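Local coordinates for protein cellulase (Bacteroides salanitronis, PDB 6WQY) that probably hydrolyses beta-1,4-glucan chains as a broad-specificity endoglucanase of glycoside hydrolase family 5, the chain being the TIM-barrel part of a longer protein, at residues I77-L82 / N99-V104; G106-E109 / N114-I117; L41-N46 / E51-N56; W35-Q40 / Q61-A66; I117-D122 / Y128-K133. All coordinates share one frame; numbering follows the deposited sequence. Where two conformers were deposited one is given.

Contact 1: I77-L82 / N99-V104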
# COMPACT_ATOMS: atom_id res chain seq x y z
N ILE A 77 -6.95 -0.48 1.39
CA ILE A 77 -7.65 -1.19 2.45
C ILE A 77 -6.80 -2.43 2.75
O ILE A 77 -7.01 -3.50 2.16
CB ILE A 77 -9.07 -1.60 1.99
CG1 ILE A 77 -9.90 -0.38 1.57
CG2 ILE A 77 -9.77 -2.38 3.09
CD1 ILE A 77 -11.10 -0.72 0.71
N PRO A 78 -5.84 -2.33 3.65
CA PRO A 78 -5.08 -3.53 4.05
C PRO A 78 -6.02 -4.51 4.72
O PRO A 78 -6.86 -4.13 5.55
CB PRO A 78 -4.03 -2.99 5.02
CG PRO A 78 -4.39 -1.63 5.34
CD PRO A 78 -5.36 -1.12 4.33
N VAL A 79 -5.88 -5.80 4.38
CA VAL A 79 -6.73 -6.84 4.96
C VAL A 79 -5.83 -7.97 5.46
O VAL A 79 -5.12 -8.60 4.66
CB VAL A 79 -7.76 -7.40 3.97
CG1 VAL A 79 -8.62 -8.45 4.69
CG2 VAL A 79 -8.62 -6.31 3.39
N THR A 80 -5.90 -8.25 6.76
CA THR A 80 -5.31 -9.44 7.35
C THR A 80 -6.38 -10.52 7.40
O THR A 80 -7.51 -10.26 7.82
CB THR A 80 -4.78 -9.11 8.73
OG1 THR A 80 -3.68 -8.21 8.57
CG2 THR A 80 -4.31 -10.35 9.48
N TRP A 81 -6.02 -11.74 6.98
CA TRP A 81 -6.98 -12.83 6.82
C TRP A 81 -6.75 -13.92 7.86
O TRP A 81 -7.45 -14.95 7.84
CB TRP A 81 -6.91 -13.41 5.40
CG TRP A 81 -7.13 -12.39 4.31
CD1 TRP A 81 -6.20 -11.57 3.78
CD2 TRP A 81 -8.36 -12.09 3.63
NE1 TRP A 81 -6.75 -10.78 2.80
CE2 TRP A 81 -8.07 -11.08 2.68
CE3 TRP A 81 -9.67 -12.57 3.71
CZ2 TRP A 81 -9.04 -10.55 1.85
CZ3 TRP A 81 -10.62 -12.03 2.88
CH2 TRP A 81 -10.31 -11.04 1.95
N LEU A 82 -5.77 -13.73 8.74
CA LEU A 82 -5.43 -14.70 9.77
C LEU A 82 -6.67 -15.07 10.58
O LEU A 82 -7.47 -14.22 10.97
CB LEU A 82 -4.37 -14.10 10.70
CG LEU A 82 -3.00 -13.86 10.06
CD1 LEU A 82 -2.11 -13.07 11.02
CD2 LEU A 82 -2.35 -15.16 9.67
N ASN A 99 -17.50 -10.89 3.37
CA ASN A 99 -18.56 -9.90 3.24
C ASN A 99 -18.14 -8.57 3.85
O ASN A 99 -18.44 -7.50 3.29
CB ASN A 99 -19.83 -10.40 3.91
CG ASN A 99 -20.97 -9.43 3.75
OD1 ASN A 99 -21.66 -9.44 2.72
ND2 ASN A 99 -21.17 -8.58 4.74
N ARG A 100 -17.47 -8.59 5.01
CA ARG A 100 -17.02 -7.33 5.61
C ARG A 100 -16.04 -6.60 4.69
O ARG A 100 -16.12 -5.38 4.53
CB ARG A 100 -16.38 -7.58 6.98
CG ARG A 100 -15.81 -6.34 7.63
CD ARG A 100 -16.86 -5.26 7.83
NE ARG A 100 -16.31 -4.05 8.44
CZ ARG A 100 -16.87 -2.86 8.35
NH1 ARG A 100 -17.99 -2.67 7.67
NH2 ARG A 100 -16.27 -1.83 8.94
N VAL A 101 -15.10 -7.33 4.09
CA VAL A 101 -14.20 -6.70 3.13
C VAL A 101 -15.02 -6.06 2.01
O VAL A 101 -14.76 -4.93 1.58
CB VAL A 101 -13.18 -7.73 2.60
CG1 VAL A 101 -12.31 -7.11 1.52
CG2 VAL A 101 -12.32 -8.26 3.73
N ALA A 102 -16.04 -6.78 1.52
CA ALA A 102 -16.90 -6.24 0.48
C ALA A 102 -17.68 -5.01 0.94
O ALA A 102 -17.95 -4.11 0.13
CB ALA A 102 -17.85 -7.33 -0.03
N GLU A 103 -18.05 -4.95 2.22
CA GLU A 103 -18.70 -3.74 2.73
C GLU A 103 -17.78 -2.54 2.61
O GLU A 103 -18.20 -1.46 2.18
CB GLU A 103 -19.12 -3.93 4.19
CG GLU A 103 -20.29 -4.87 4.38
CD GLU A 103 -20.67 -5.09 5.83
OE1 GLU A 103 -19.99 -4.59 6.75
OE2 GLU A 103 -21.68 -5.81 6.05
N VAL A 104 -16.53 -2.70 3.01
CA VAL A 104 -15.59 -1.59 3.00
C VAL A 104 -15.24 -1.19 1.57
O VAL A 104 -15.21 0.00 1.25
CB VAL A 104 -14.36 -1.93 3.86
CG1 VAL A 104 -13.36 -0.79 3.84
CG2 VAL A 104 -14.79 -2.22 5.30
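Ile77 and Val104 run alongside one another with their tips directed oppositely, where the second strand of the TIM barrel runs out and helix 95-110 packs against its outer side. Two steps along residues 77-82 match three along the helix: CA of Val79 lies 7.7 Å from CA of Val101, and Ile77 pairs in the same way with Val104. Ile77 can be followed outward from CB, which rests against Ile117 of the neighbouring strand. Its CG2 branch, set anti to the backbone N by a chi1 of -58°, comes within 4.0 Å of Val104 CG1. The other branch passes the same methyl with CG1, then runs on extended until CD1 stands 3.9 Å from Val104 CG1. Three carbons of one isoleucine thus share a single valine methyl.

Val79 and Val101 meet differently, tip to tip, with Val79 CG1 3.8 Å from Val101 CG2. The same Val101 methyl is reached by Trp81, whose side chain crosses it at about a right angle and offers CH2 at 3.9 Å; this approach to the ring is oblique. Val79 CG1, by contrast, sits over one face of the indole, displaced toward its rim. Trp81 NE1 bonds to Asn118 O, which would limit rotation of the indole. All five touching residues are buried and no hydrogen bond spans the two segments. The other Val104 methyl, CG2, lies over the centre of one face of the Arg100 guanidinium, while Arg100 NH1 makes a salt bridge of 2.9 Å to Glu103 OE1, met in the guanidinium plane.

Contact 2: G106-E109 / N114-I117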
# COMPACT_ATOMS: atom_id res chain seq x y z
N GLY A 106 -17.29 -1.48 -0.82
CA GLY A 106 -18.49 -0.79 -1.24
C GLY A 106 -18.60 0.63 -0.74
O GLY A 106 -19.15 1.49 -1.43
N TYR A 107 -18.06 0.90 0.45
CA TYR A 107 -18.03 2.28 0.92
C TYR A 107 -17.19 3.14 -0.02
O TYR A 107 -17.57 4.26 -0.36
CB TYR A 107 -17.40 2.38 2.31
CG TYR A 107 -18.06 1.65 3.45
CD1 TYR A 107 -19.41 1.33 3.46
CD2 TYR A 107 -17.30 1.26 4.54
CE1 TYR A 107 -19.98 0.65 4.54
CE2 TYR A 107 -17.85 0.60 5.61
CZ TYR A 107 -19.18 0.28 5.61
OH TYR A 107 -19.70 -0.40 6.69
N ALA A 108 -16.03 2.62 -0.42
CA ALA A 108 -15.18 3.36 -1.35
C ALA A 108 -15.89 3.56 -2.68
O ALA A 108 -15.89 4.67 -3.24
CB ALA A 108 -13.87 2.61 -1.55
N GLU A 109 -16.52 2.51 -3.19
CA GLU A 109 -17.20 2.59 -4.47
C GLU A 109 -18.28 3.66 -4.42
O GLU A 109 -18.38 4.50 -5.31
CB GLU A 109 -17.81 1.24 -4.81
CG GLU A 109 -18.33 1.17 -6.23
CD GLU A 109 -18.93 -0.18 -6.58
OE1 GLU A 109 -19.16 -0.99 -5.66
OE2 GLU A 109 -19.17 -0.42 -7.78
N ASN A 114 -11.30 5.13 -5.83
CA ASN A 114 -10.67 3.86 -6.17
C ASN A 114 -10.31 3.13 -4.87
O ASN A 114 -10.21 3.76 -3.81
CB ASN A 114 -9.40 4.07 -6.98
CG ASN A 114 -9.63 4.85 -8.24
OD1 ASN A 114 -10.55 4.58 -9.01
ND2 ASN A 114 -8.77 5.84 -8.47
N ALA A 115 -10.12 1.82 -4.95
CA ALA A 115 -9.83 1.01 -3.77
C ALA A 115 -8.81 -0.06 -4.10
O ALA A 115 -8.85 -0.65 -5.18
CB ALA A 115 -11.11 0.33 -3.27
N ILE A 116 -7.92 -0.33 -3.14
CA ILE A 116 -6.97 -1.43 -3.24
C ILE A 116 -7.24 -2.36 -2.06
O ILE A 116 -7.34 -1.88 -0.93
CB ILE A 116 -5.51 -0.95 -3.15
CG1 ILE A 116 -5.19 0.10 -4.23
CG2 ILE A 116 -4.55 -2.14 -3.25
CD1 ILE A 116 -3.79 0.68 -4.12
N ILE A 117 -7.34 -3.67 -2.29
CA ILE A 117 -7.37 -4.65 -1.21
C ILE A 117 -6.17 -5.59 -1.38
O ILE A 117 -5.68 -5.78 -2.49
CB ILE A 117 -8.69 -5.45 -1.14
CG1 ILE A 117 -9.00 -6.17 -2.45
CG2 ILE A 117 -9.84 -4.52 -0.73
CD1 ILE A 117 -10.22 -7.07 -2.39
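Ala108 of helix 95-110 and Ala115 of strand 114-118 meet through their single methyl groups, and the contact buries just 70 Å². The apolar part is one methyl pair: Ala108 CB stands 4.0 Å from Ala115 CB, and both CB atoms are directed at the opposite segment. Because each side chain is a single carbon, the backbones come close, the CA atoms of Ala108 and Ala115 being 6.3 Å apart. A looser approach accompanies it, with Ala108 CB 4.5 Å from Asn114 O.

No hydrogen bond links the two segments. The backbone of Ala115 bonds to Phe166 and Val168 on one side of its strand, and that of Asn114 to Thr73 and Val75 on the other. Asn114 has its CB directed away from the helix; its OD1 accepts from Gln17 NE2 and its ND2 bonds to Ser74 OG. Further apolar cover comes from Phe64, which touches Ala108, and from Ile77 and Leu167, which touch Ala115. Helix and strand together form the returning half of the right-handed beta-alpha-beta unit made by 74-77, 95-110 and 114-118, the repeating element of a TIM barrel.

Contact 3: L41-N46 / E51-N56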
# COMPACT_ATOMS: atom_id res chain seq x y z
N LEU A 41 -8.86 -3.37 9.00
CA LEU A 41 -8.98 -4.78 8.62
C LEU A 41 -7.64 -5.50 8.66
O LEU A 41 -7.61 -6.74 8.60
CB LEU A 41 -9.66 -4.95 7.27
CG LEU A 41 -11.11 -4.47 7.21
CD1 LEU A 41 -11.69 -4.62 5.82
CD2 LEU A 41 -11.99 -5.21 8.21
N ASP A 42 -6.54 -4.75 8.76
CA ASP A 42 -5.22 -5.32 9.00
C ASP A 42 -5.00 -5.76 10.44
O ASP A 42 -4.10 -6.58 10.70
CB ASP A 42 -4.10 -4.36 8.57
CG ASP A 42 -4.31 -2.90 9.00
OD1 ASP A 42 -5.44 -2.37 8.83
OD2 ASP A 42 -3.33 -2.29 9.50
N ALA A 43 -5.78 -5.23 11.38
CA ALA A 43 -5.56 -5.51 12.79
C ALA A 43 -5.90 -6.96 13.10
O ALA A 43 -6.85 -7.54 12.54
CB ALA A 43 -6.41 -4.59 13.66
N HIS A 44 -5.14 -7.55 14.02
CA HIS A 44 -5.37 -8.93 14.42
C HIS A 44 -4.93 -9.07 15.87
O HIS A 44 -3.99 -8.41 16.31
CB HIS A 44 -4.65 -9.92 13.51
CG HIS A 44 -3.18 -9.72 13.43
ND1 HIS A 44 -2.28 -10.51 14.13
CD2 HIS A 44 -2.44 -8.82 12.75
CE1 HIS A 44 -1.05 -10.09 13.87
NE2 HIS A 44 -1.12 -9.07 13.03
N ASN A 45 -5.59 -9.97 16.59
CA ASN A 45 -5.33 -10.17 18.00
C ASN A 45 -5.70 -11.60 18.32
O ASN A 45 -6.71 -12.12 17.84
CB ASN A 45 -6.17 -9.20 18.84
CG ASN A 45 -5.69 -9.12 20.29
OD1 ASN A 45 -4.52 -9.36 20.58
ND2 ASN A 45 -6.61 -8.78 21.19
N ASN A 46 -4.84 -12.25 19.11
CA ASN A 46 -5.07 -13.64 19.53
C ASN A 46 -5.24 -14.56 18.32
O ASN A 46 -6.05 -15.49 18.35
CB ASN A 46 -6.25 -13.73 20.49
CG ASN A 46 -6.03 -12.92 21.76
OD1 ASN A 46 -4.91 -12.81 22.25
ND2 ASN A 46 -7.10 -12.34 22.29
N GLU A 51 -10.92 -6.29 13.63
CA GLU A 51 -10.90 -4.93 13.10
C GLU A 51 -10.85 -3.86 14.17
O GLU A 51 -10.27 -2.78 13.94
CB GLU A 51 -12.15 -4.75 12.25
CG GLU A 51 -12.27 -3.39 11.61
CD GLU A 51 -13.57 -3.16 10.84
OE1 GLU A 51 -14.37 -4.11 10.62
OE2 GLU A 51 -13.77 -2.00 10.44
N THR A 52 -11.47 -4.09 15.32
CA THR A 52 -11.58 -3.05 16.33
C THR A 52 -10.57 -3.22 17.46
O THR A 52 -10.70 -2.56 18.50
CB THR A 52 -13.01 -3.01 16.90
OG1 THR A 52 -13.35 -4.28 17.45
CG2 THR A 52 -14.00 -2.66 15.81
N SER A 53 -9.55 -4.06 17.28
CA SER A 53 -8.64 -4.38 18.37
C SER A 53 -7.39 -3.51 18.43
O SER A 53 -6.64 -3.63 19.41
CB SER A 53 -8.23 -5.85 18.30
OG SER A 53 -7.39 -6.13 17.20
N TRP A 54 -7.14 -2.68 17.42
CA TRP A 54 -5.95 -1.84 17.39
C TRP A 54 -6.34 -0.36 17.36
O TRP A 54 -5.81 0.42 16.57
CB TRP A 54 -5.03 -2.16 16.20
CG TRP A 54 -4.31 -3.47 16.28
CD1 TRP A 54 -4.40 -4.44 17.24
CD2 TRP A 54 -3.36 -3.96 15.32
NE1 TRP A 54 -3.56 -5.48 16.94
CE2 TRP A 54 -2.92 -5.22 15.76
CE3 TRP A 54 -2.84 -3.44 14.13
CZ2 TRP A 54 -1.98 -5.97 15.05
CZ3 TRP A 54 -1.91 -4.17 13.44
CH2 TRP A 54 -1.48 -5.42 13.89
N GLY A 55 -7.27 0.02 18.22
CA GLY A 55 -7.50 1.42 18.47
C GLY A 55 -8.54 2.11 17.63
O GLY A 55 -8.77 3.32 17.83
N ASN A 56 -9.19 1.41 16.70
CA ASN A 56 -10.23 2.01 15.86
C ASN A 56 -11.56 1.32 16.07
O ASN A 56 -11.62 0.10 16.26
CB ASN A 56 -9.84 1.90 14.39
CG ASN A 56 -8.69 2.79 14.05
OD1 ASN A 56 -8.76 4.00 14.27
ND2 ASN A 56 -7.61 2.22 13.56
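The backbones of Leu41 and Glu51 come closest, CA to CA 4.9 Å, at the open end of the small antiparallel hairpin 44-45/48-49, which lies in the loop after the first TIM-barrel strand. A backbone hydrogen bond between Ala43 and Asp50 closes that end. Trp54 then folds back over residues 42-44. Ala43 CA lies over the six-membered ring, 3.7 Å from its centroid and 14° off the normal, a CH-pi contact. Ala43 CB presses on the ring fusion beside it, 3.5 Å from Trp54 CD2.

The backbone N of His44 covers the same face farther along the indole. The His44 imidazole and the six-membered ring of Trp54 meet obliquely, their planes at 50°. With CG of His44 between its own backbone N and carbonyl carbon (chi1 57°), CD2 and NE2 are turned to CZ2 and CH2 of Trp54, CD2 standing 3.7 Å from CZ2.

Leu41 and Glu51 run alongside each other in the same direction: the extended Glu51 chain passes Leu41 CD2, drawing nearer from CB to OE1, where the gap is 3.6 Å. The other oxygen, OE2, makes a salt bridge to Arg100 NH2. At the outer edge Ser53 OG, hydrogen-bonded to Asp50 O, rests 3.7 Å from Asn45 CB.

Contact 4: W35-Q40 / Q61-A66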
# COMPACT_ATOMS: atom_id res chain seq x y z
N TRP A 35 -4.94 7.20 0.46
CA TRP A 35 -5.03 7.12 1.91
C TRP A 35 -5.22 5.66 2.29
O TRP A 35 -6.00 4.96 1.65
CB TRP A 35 -6.20 7.97 2.37
CG TRP A 35 -6.44 8.11 3.85
CD1 TRP A 35 -5.95 9.10 4.66
CD2 TRP A 35 -7.29 7.31 4.67
NE1 TRP A 35 -6.46 8.97 5.94
CE2 TRP A 35 -7.28 7.87 5.97
CE3 TRP A 35 -8.09 6.19 4.43
CZ2 TRP A 35 -8.02 7.32 7.03
CZ3 TRP A 35 -8.81 5.64 5.47
CH2 TRP A 35 -8.78 6.22 6.76
N ASN A 36 -4.53 5.23 3.35
CA ASN A 36 -4.66 3.88 3.87
C ASN A 36 -5.59 3.82 5.08
O ASN A 36 -5.42 4.58 6.03
CB ASN A 36 -3.31 3.34 4.40
CG ASN A 36 -2.40 2.83 3.32
OD1 ASN A 36 -2.43 1.64 2.97
ND2 ASN A 36 -1.54 3.70 2.81
N LEU A 37 -6.51 2.86 5.04
CA LEU A 37 -7.37 2.52 6.18
C LEU A 37 -6.57 1.59 7.10
O LEU A 37 -6.70 0.36 7.08
CB LEU A 37 -8.63 1.85 5.66
CG LEU A 37 -9.68 1.49 6.71
CD1 LEU A 37 -10.29 2.72 7.32
CD2 LEU A 37 -10.74 0.60 6.10
N GLY A 38 -5.67 2.18 7.90
CA GLY A 38 -4.72 1.40 8.67
C GLY A 38 -5.20 1.05 10.07
O GLY A 38 -6.09 1.68 10.63
N ASN A 39 -4.56 0.04 10.65
CA ASN A 39 -4.96 -0.51 11.95
C ASN A 39 -6.46 -0.80 11.98
O ASN A 39 -7.15 -0.54 12.96
CB ASN A 39 -4.53 0.38 13.11
CG ASN A 39 -3.06 0.26 13.44
OD1 ASN A 39 -2.30 -0.33 12.70
ND2 ASN A 39 -2.66 0.83 14.57
N GLN A 40 -6.95 -1.39 10.89
CA GLN A 40 -8.38 -1.60 10.66
C GLN A 40 -8.56 -3.06 10.27
O GLN A 40 -8.40 -3.94 11.12
CB GLN A 40 -8.89 -0.57 9.66
CG GLN A 40 -10.40 -0.38 9.69
CD GLN A 40 -10.86 0.49 10.85
OE1 GLN A 40 -10.24 1.50 11.17
NE2 GLN A 40 -11.97 0.12 11.45
N GLN A 61 -19.42 4.07 6.02
CA GLN A 61 -19.61 4.91 4.84
C GLN A 61 -19.26 6.36 5.15
O GLN A 61 -18.71 7.06 4.29
CB GLN A 61 -21.06 4.81 4.35
CG GLN A 61 -21.31 5.57 3.07
CD GLN A 61 -20.58 4.95 1.91
OE1 GLN A 61 -20.85 3.81 1.53
NE2 GLN A 61 -19.60 5.65 1.38
N ALA A 62 -19.58 6.83 6.35
CA ALA A 62 -19.31 8.22 6.70
C ALA A 62 -17.83 8.55 6.56
O ALA A 62 -17.48 9.65 6.13
CB ALA A 62 -19.80 8.52 8.12
N LEU A 63 -16.95 7.62 6.92
CA LEU A 63 -15.52 7.85 6.73
C LEU A 63 -15.20 8.05 5.26
O LEU A 63 -14.49 8.99 4.88
CB LEU A 63 -14.70 6.69 7.29
CG LEU A 63 -13.22 6.72 6.89
CD1 LEU A 63 -12.48 7.91 7.50
CD2 LEU A 63 -12.55 5.41 7.23
N PHE A 64 -15.68 7.15 4.40
CA PHE A 64 -15.33 7.22 2.99
C PHE A 64 -15.92 8.45 2.33
O PHE A 64 -15.26 9.07 1.47
CB PHE A 64 -15.70 5.90 2.31
CG PHE A 64 -14.74 4.80 2.64
CD1 PHE A 64 -14.82 4.11 3.83
CD2 PHE A 64 -13.71 4.48 1.76
CE1 PHE A 64 -13.90 3.13 4.14
CE2 PHE A 64 -12.81 3.50 2.05
CZ PHE A 64 -12.89 2.82 3.24
N ASP A 65 -17.12 8.87 2.74
CA ASP A 65 -17.66 10.12 2.24
C ASP A 65 -16.77 11.28 2.62
O ASP A 65 -16.53 12.20 1.82
CB ASP A 65 -19.06 10.33 2.83
CG ASP A 65 -20.10 9.38 2.29
OD1 ASP A 65 -19.86 8.66 1.31
OD2 ASP A 65 -21.22 9.38 2.86
N ALA A 66 -16.24 11.26 3.85
CA ALA A 66 -15.35 12.31 4.31
C ALA A 66 -14.05 12.31 3.53
O ALA A 66 -13.52 13.39 3.20
CB ALA A 66 -15.10 12.18 5.81
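This contact joins the first strand of the TIM barrel to the first helix of its outer layer, through Trp35 and Leu37 on one side and Leu63 and Phe64 on the other. Strand 35-37 and helix 61-66 run nearly antiparallel, at 172°, with their axes 11.7 Å apart, as a beta-alpha pair requires when the chain reverses direction. Large side chains bridge that gap.

Leu63 is the side chain that meets both strand residues. The setting of its CG, anti to the backbone N (chi1 169°), extends it toward Trp35 and Leu37. Leu63 CD2 packs tightly on Leu37 CD1, at 3.5 Å, the two side chains crossing one another. Trp35 and Leu63 reach for each other from opposite sides, and Leu63 CD2 meets the indole obliquely, 3.9 Å from CH2 of Trp35, while Trp35 NE1 bonds to Asp346 OD2 of the last strand. Leu37 divides its branches: with CD1 on Leu63, its CD2 meets the edge of the Phe64 ring near the ring plane, 4.2 Å from CZ of Phe64. Val104 of helix 95-110 touches both Leu37 and Phe64. Toward that helix, Gln61 NE2 bonds to Tyr107 O and also donates to Asp65 OD1 at 3.0 Å, from above the carboxylate plane.

Contact 5: I117-D122 / Y128-K133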
# COMPACT_ATOMS: atom_id res chain seq x y z
N ILE A 117 -7.34 -3.67 -2.29
CA ILE A 117 -7.37 -4.65 -1.21
C ILE A 117 -6.17 -5.59 -1.38
O ILE A 117 -5.68 -5.78 -2.49
CB ILE A 117 -8.69 -5.45 -1.14
CG1 ILE A 117 -9.00 -6.17 -2.45
CG2 ILE A 117 -9.84 -4.52 -0.73
CD1 ILE A 117 -10.22 -7.07 -2.39
N ASN A 118 -5.73 -6.20 -0.28
CA ASN A 118 -4.52 -7.01 -0.32
C ASN A 118 -4.63 -8.19 0.65
O ASN A 118 -5.68 -8.48 1.22
CB ASN A 118 -3.26 -6.16 -0.07
CG ASN A 118 -3.09 -5.78 1.40
OD1 ASN A 118 -3.93 -6.12 2.24
ND2 ASN A 118 -2.01 -5.09 1.70
N ILE A 119 -3.51 -8.91 0.77
CA ILE A 119 -3.21 -9.80 1.89
C ILE A 119 -2.13 -9.11 2.71
O ILE A 119 -1.04 -8.82 2.19
CB ILE A 119 -2.75 -11.18 1.40
CG1 ILE A 119 -3.88 -11.91 0.68
CG2 ILE A 119 -2.20 -12.00 2.56
CD1 ILE A 119 -3.48 -13.25 0.08
N HIS A 120 -2.42 -8.81 3.99
CA HIS A 120 -1.57 -7.89 4.75
C HIS A 120 -0.75 -8.65 5.78
O HIS A 120 0.30 -9.22 5.43
CB HIS A 120 -2.40 -6.72 5.28
CG HIS A 120 -1.59 -5.50 5.58
ND1 HIS A 120 -1.21 -4.61 4.59
CD2 HIS A 120 -1.12 -5.02 6.75
CE1 HIS A 120 -0.56 -3.61 5.18
NE2 HIS A 120 -0.48 -3.84 6.48
N HIS A 121 -1.15 -8.67 7.06
CA HIS A 121 -0.25 -9.23 8.10
C HIS A 121 -0.16 -10.75 8.08
O HIS A 121 0.66 -11.30 8.82
CB HIS A 121 -0.58 -8.69 9.47
CG HIS A 121 -0.21 -7.25 9.65
ND1 HIS A 121 0.97 -6.73 9.17
CD2 HIS A 121 -0.87 -6.23 10.25
CE1 HIS A 121 1.02 -5.45 9.49
NE2 HIS A 121 -0.09 -5.11 10.15
N ASP A 122 -0.89 -11.44 7.21
CA ASP A 122 -0.57 -12.84 6.96
C ASP A 122 0.90 -13.02 6.62
O ASP A 122 1.47 -14.07 6.90
CB ASP A 122 -1.39 -13.36 5.78
CG ASP A 122 -2.88 -13.28 6.00
OD1 ASP A 122 -3.38 -12.14 6.18
OD2 ASP A 122 -3.56 -14.35 5.98
N TYR A 128 3.86 -16.38 9.88
CA TYR A 128 2.60 -17.09 9.67
C TYR A 128 2.69 -17.93 8.39
O TYR A 128 3.79 -18.30 7.97
CB TYR A 128 1.42 -16.11 9.66
CG TYR A 128 1.38 -15.20 10.86
CD1 TYR A 128 1.10 -15.69 12.13
CD2 TYR A 128 1.61 -13.84 10.74
CE1 TYR A 128 1.06 -14.85 13.23
CE2 TYR A 128 1.56 -13.00 11.82
CZ TYR A 128 1.29 -13.51 13.07
OH TYR A 128 1.26 -12.66 14.16
N TRP A 129 1.56 -18.24 7.76
CA TRP A 129 1.59 -19.18 6.64
C TRP A 129 2.39 -18.65 5.45
O TRP A 129 2.99 -19.44 4.70
CB TRP A 129 0.17 -19.54 6.17
CG TRP A 129 -0.61 -18.41 5.56
CD1 TRP A 129 -1.43 -17.54 6.22
CD2 TRP A 129 -0.64 -18.02 4.18
NE1 TRP A 129 -1.96 -16.64 5.34
CE2 TRP A 129 -1.51 -16.91 4.08
CE3 TRP A 129 -0.03 -18.50 3.01
CZ2 TRP A 129 -1.76 -16.27 2.87
CZ3 TRP A 129 -0.30 -17.88 1.82
CH2 TRP A 129 -1.16 -16.76 1.75
N LEU A 130 2.39 -17.35 5.24
CA LEU A 130 3.02 -16.72 4.08
C LEU A 130 4.48 -16.53 4.48
O LEU A 130 4.85 -15.49 5.02
CB LEU A 130 2.27 -15.45 3.76
CG LEU A 130 2.64 -14.66 2.52
CD1 LEU A 130 2.66 -15.49 1.26
CD2 LEU A 130 1.66 -13.51 2.38
N ASP A 131 5.31 -17.56 4.23
CA ASP A 131 6.60 -17.76 4.89
C ASP A 131 7.73 -17.88 3.87
O ASP A 131 8.07 -18.98 3.41
CB ASP A 131 6.47 -19.05 5.73
CG ASP A 131 7.75 -19.46 6.42
OD1 ASP A 131 8.76 -18.73 6.40
OD2 ASP A 131 7.75 -20.60 6.98
N ILE A 132 8.32 -16.74 3.52
CA ILE A 132 9.37 -16.69 2.50
C ILE A 132 10.63 -17.40 2.96
O ILE A 132 11.35 -18.00 2.15
CB ILE A 132 9.65 -15.23 2.09
CG1 ILE A 132 10.60 -15.13 0.89
CG2 ILE A 132 10.22 -14.43 3.27
CD1 ILE A 132 9.98 -15.53 -0.42
N LYS A 133 10.95 -17.33 4.25
CA LYS A 133 12.21 -17.91 4.72
C LYS A 133 12.25 -19.40 4.43
O LYS A 133 13.21 -19.92 3.84
CB LYS A 133 12.41 -17.65 6.20
CG LYS A 133 13.82 -18.04 6.66
CD LYS A 133 14.13 -17.67 8.11
CE LYS A 133 13.29 -18.47 9.09
NZ LYS A 133 13.55 -18.11 10.52
O HOH W 1 4.10 -14.67 7.62
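Trp129 meets Asp122 on the less usual side of its carboxylate: the indole N-H uses the anti lone pair of OD2, the one directed away from the other oxygen. The bond from Trp129 NE1 to Asp122 OD2 is 2.9 Å long and almost straight, 172° at the hydrogen. OD2 lies in the indole plane, yet carboxylate and ring stand 79° apart, so the two flat groups meet across rather than flat. Trp129 reaches this position with a chi1 of 66°, CG held between its backbone N and carbonyl carbon.

A second tie runs through one water. It donates to Asp122 O at 2.8 Å and to Leu130 O, and accepts from Tyr128 N, so three backbone groups hold it. Asp122 O also lies at the edge of the Tyr128 ring, 3.4 Å from Tyr128 CB, and 3.5 Å from CB of Leu130. Leu130, centre of an inverse gamma turn, sets its CB over one face of Trp129 and lets CD2 cross Ile119 CG2 at 4.1 Å. Helix 139-159 packs on Ile119, Trp129 and Leu130, where the chain leaves strand 114-118.

Asp122 OD2 thus takes a donor from its own loop, and OD1 takes one, Trp81 N, from the loop after strand 74-77. Asp122 ties these two loops together, and the paired N-H donors probably favour its charged form.

How the contacts relate
Contacts 1, 2 and 4 form one apolar layer between barrel and helices: contacts 1 and 2 share helix 95-110, and their centres lie about 11 Å apart. Ile77 N bonds to Ile116 O, joining the strands of those two contacts, and Tyr107 CB packs on Phe64 CD1 at 3.5 Å to bring in contact 4. Contacts 3 and 5 belong to loops beyond the strand ends, the side on which TIM-barrel active sites lie, and touch where His44 CE1 stands 3.5 Å from Tyr128 OH. Asp42 O bonds to Thr80 OG1 between contacts 3 and 1, and Val79 O to His120 N, at 2.8 Å, between contacts 1 and 5. The Asn45 side chain is about 5 Å from a bound magnesium ion.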